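Local coordinates for putative curved DNA-binding protein (Chaetomium thermophilum var. thermophilum DSM 1495, PDB 4IPA) that probably acts in ribosome biogenesis as an Arx1 protein with a methionine-aminopeptidase-like fold of the M24 family, at residues K297-F302 against L306-D311. Sequence-based numbering, arbitrary orientation.
Sequences KKFGTF and LRQLED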
loop_
_atom_site.group_PDB
_atom_site.type_symbol
_atom_site.label_atom_id
_atom_site.label_comp_id
_atom_site.label_asym_id
_atom_site.label_seq_id
_atom_site.Cartn_x
_atom_site.Cartn_y
_atom_site.Cartn_z
ATOM N N LYS A 297 -6.188 14.816 -16.813
ATOM C CA LYS A 297 -6.268 13.983 -18.003
ATOM C C LYS A 297 -5.484 12.679 -17.901
ATOM O O LYS A 297 -5.963 11.630 -18.314
ATOM C CB LYS A 297 -5.864 14.783 -19.242
ATOM C CG LYS A 297 -6.890 15.853 -19.618
ATOM C CD LYS A 297 -6.282 16.901 -20.553
ATOM C CE LYS A 297 -7.336 17.537 -21.477
ATOM N NZ LYS A 297 -6.754 18.591 -22.376
ATOM N N LYS A 298 -4.285 12.723 -17.348
ATOM C CA LYS A 298 -3.501 11.504 -17.289
ATOM C C LYS A 298 -3.906 10.605 -16.097
ATOM O O LYS A 298 -4.069 9.396 -16.242
ATOM C CB LYS A 298 -2.011 11.845 -17.265
ATOM C CG LYS A 298 -1.089 10.661 -17.022
ATOM C CD LYS A 298 -0.138 10.459 -18.190
ATOM C CE LYS A 298 1.187 9.866 -17.742
ATOM N NZ LYS A 298 1.378 8.474 -18.237
ATOM N N PHE A 299 -4.099 11.201 -14.927
ATOM C CA PHE A 299 -4.234 10.413 -13.707
ATOM C C PHE A 299 -5.632 10.454 -13.102
ATOM O O PHE A 299 -5.964 9.621 -12.261
ATOM C CB PHE A 299 -3.204 10.882 -12.663
ATOM C CG PHE A 299 -1.789 10.773 -13.131
ATOM C CD1 PHE A 299 -1.202 9.525 -13.320
ATOM C CD2 PHE A 299 -1.046 11.908 -13.410
ATOM C CE1 PHE A 299 0.088 9.421 -13.775
ATOM C CE2 PHE A 299 0.256 11.800 -13.865
ATOM C CZ PHE A 299 0.818 10.564 -14.044
ATOM N N GLY A 300 -6.444 11.424 -13.514
ATOM C CA GLY A 300 -7.723 11.623 -12.865
ATOM C C GLY A 300 -7.529 11.910 -11.385
ATOM O O GLY A 300 -6.893 12.894 -11.009
ATOM N N THR A 301 -8.053 11.040 -10.533
ATOM C CA THR A 301 -7.962 11.263 -9.101
ATOM C C THR A 301 -6.988 10.280 -8.439
ATOM O O THR A 301 -6.987 10.116 -7.213
ATOM C CB THR A 301 -9.342 11.132 -8.465
ATOM O OG1 THR A 301 -9.898 9.873 -8.850
ATOM C CG2 THR A 301 -10.267 12.245 -8.977
ATOM N N PHE A 302 -6.152 9.638 -9.250
ATOM C CA PHE A 302 -5.218 8.650 -8.728
ATOM C C PHE A 302 -3.848 9.242 -8.348
ATOM O O PHE A 302 -3.392 10.235 -8.932
ATOM C CB PHE A 302 -5.084 7.470 -9.690
ATOM C CG PHE A 302 -6.332 6.604 -9.768
ATOM C CD1 PHE A 302 -6.614 5.674 -8.764
ATOM C CD2 PHE A 302 -7.215 6.717 -10.847
ATOM C CE1 PHE A 302 -7.763 4.872 -8.820
ATOM C CE2 PHE A 302 -8.365 5.919 -10.928
ATOM C CZ PHE A 302 -8.645 4.986 -9.908
ATOM N N LEU A 306 5.351 13.673 -9.091
ATOM C CA LEU A 306 5.775 14.828 -9.890
ATOM C C LEU A 306 6.795 14.466 -10.979
ATOM O O LEU A 306 6.846 15.104 -12.022
ATOM C CB LEU A 306 6.366 15.914 -9.000
ATOM C CG LEU A 306 5.481 16.621 -7.972
ATOM C CD1 LEU A 306 6.296 17.742 -7.309
ATOM C CD2 LEU A 306 4.219 17.177 -8.590
ATOM N N ARG A 307 7.630 13.467 -10.735
ATOM C CA ARG A 307 8.591 13.065 -11.758
ATOM C C ARG A 307 7.894 12.525 -13.012
ATOM O O ARG A 307 8.509 12.419 -14.064
ATOM C CB ARG A 307 9.585 12.024 -11.233
ATOM C CG ARG A 307 10.810 11.875 -12.134
ATOM C CD ARG A 307 11.120 10.420 -12.509
ATOM N NE ARG A 307 10.109 9.807 -13.374
ATOM C CZ ARG A 307 9.359 8.769 -13.009
ATOM N NH1 ARG A 307 9.518 8.239 -11.794
ATOM N NH2 ARG A 307 8.465 8.250 -13.848
ATOM N N GLN A 308 6.611 12.194 -12.906
ATOM C CA GLN A 308 5.906 11.620 -14.043
ATOM C C GLN A 308 5.439 12.681 -15.012
ATOM O O GLN A 308 5.131 12.373 -16.162
ATOM C CB GLN A 308 4.703 10.796 -13.588
ATOM C CG GLN A 308 5.054 9.406 -13.094
ATOM C CD GLN A 308 3.864 8.713 -12.449
ATOM O OE1 GLN A 308 3.322 9.191 -11.448
ATOM N NE2 GLN A 308 3.440 7.585 -13.032
ATOM N N LEU A 309 5.364 13.924 -14.546
ATOM C CA LEU A 309 4.835 15.005 -15.380
ATOM C C LEU A 309 5.796 15.319 -16.525
ATOM O O LEU A 309 6.954 14.918 -16.484
ATOM C CB LEU A 309 4.562 16.254 -14.543
ATOM C CG LEU A 309 3.486 16.064 -13.476
ATOM C CD1 LEU A 309 3.171 17.384 -12.778
ATOM C CD2 LEU A 309 2.241 15.500 -14.102
ATOM N N GLU A 310 5.309 16.036 -17.536
ATOM C CA GLU A 310 6.098 16.353 -18.729
ATOM C C GLU A 310 7.342 17.188 -18.447
ATOM O O GLU A 310 8.371 16.994 -19.084
ATOM C CB GLU A 310 5.243 17.084 -19.774
ATOM C CG GLU A 310 4.135 16.252 -20.399
ATOM C CD GLU A 310 3.290 17.046 -21.392
ATOM O OE1 GLU A 310 3.779 18.076 -21.909
ATOM O OE2 GLU A 310 2.132 16.647 -21.653
ATOM N N ASP A 311 7.236 18.131 -17.513
ATOM C CA ASP A 311 8.338 19.058 -17.239
ATOM C C ASP A 311 8.500 19.368 -15.749
ATOM O O ASP A 311 7.607 19.954 -15.135
ATOM C CB ASP A 311 8.143 20.371 -18.013
ATOM C CG ASP A 311 9.273 21.357 -17.773
ATOM O OD1 ASP A 311 9.233 22.101 -16.766
ATOM O OD2 ASP A 311 10.215 21.386 -18.591
#
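The ring of F299 reaches from the last turn of helix 286-299 to the side chains of Q308 and L309, meeting the first chiefly through its outer carbons. The carboxamide of Q308 lies obliquely to the ring, their planes 42° apart. OE1 of Q308 lies 3.9 Å from CZ of F299, and NE2 of Q308 is equally far from CE1 of F299. The glutamine also brings its aliphatic part: CB of Q308 approaches CZ of F299 to 3.9 Å. L309 comes in at the ring edge, near the ring plane, with CD2 at 4.2 Å from CE2 of F299. In Q308, CG stands anti to the carbonyl carbon (chi1 -80°) and the chain beyond it is extended (chi2 171°), which carries the amide out to the ring.

OE1 of Q308 accepts a hydrogen bond from the backbone N of S305, and this anchors the amide beside the phenyl group. K298 lays CG over the centre of one ring face, 3.4 Å above its plane, while its NZ forms a salt bridge with E65. F299 also meets the nearly parallel ring of F304 and, like Q308, touches F81 of strand 79-88. A type II' turn from F299 to F302, closed by a 3.0 Å bond from F302 N to F299 O, leads the chain out of the helix toward strand 304-305. Replacing Q308 by an alanine would probably leave S305 N without its side-chain acceptor and strip the amide from beside CE1 and CZ of F299, with only the CB contact to CZ remaining.

The contact thus joins the last turn of one helix to the 3-10 segment and following loop that lead into helix 312-324 by van der Waals packing, with the amide oxygen bonded to the backbone N of S305, at the strand just before the 3-10 segment, and the ring met by dispersion alone.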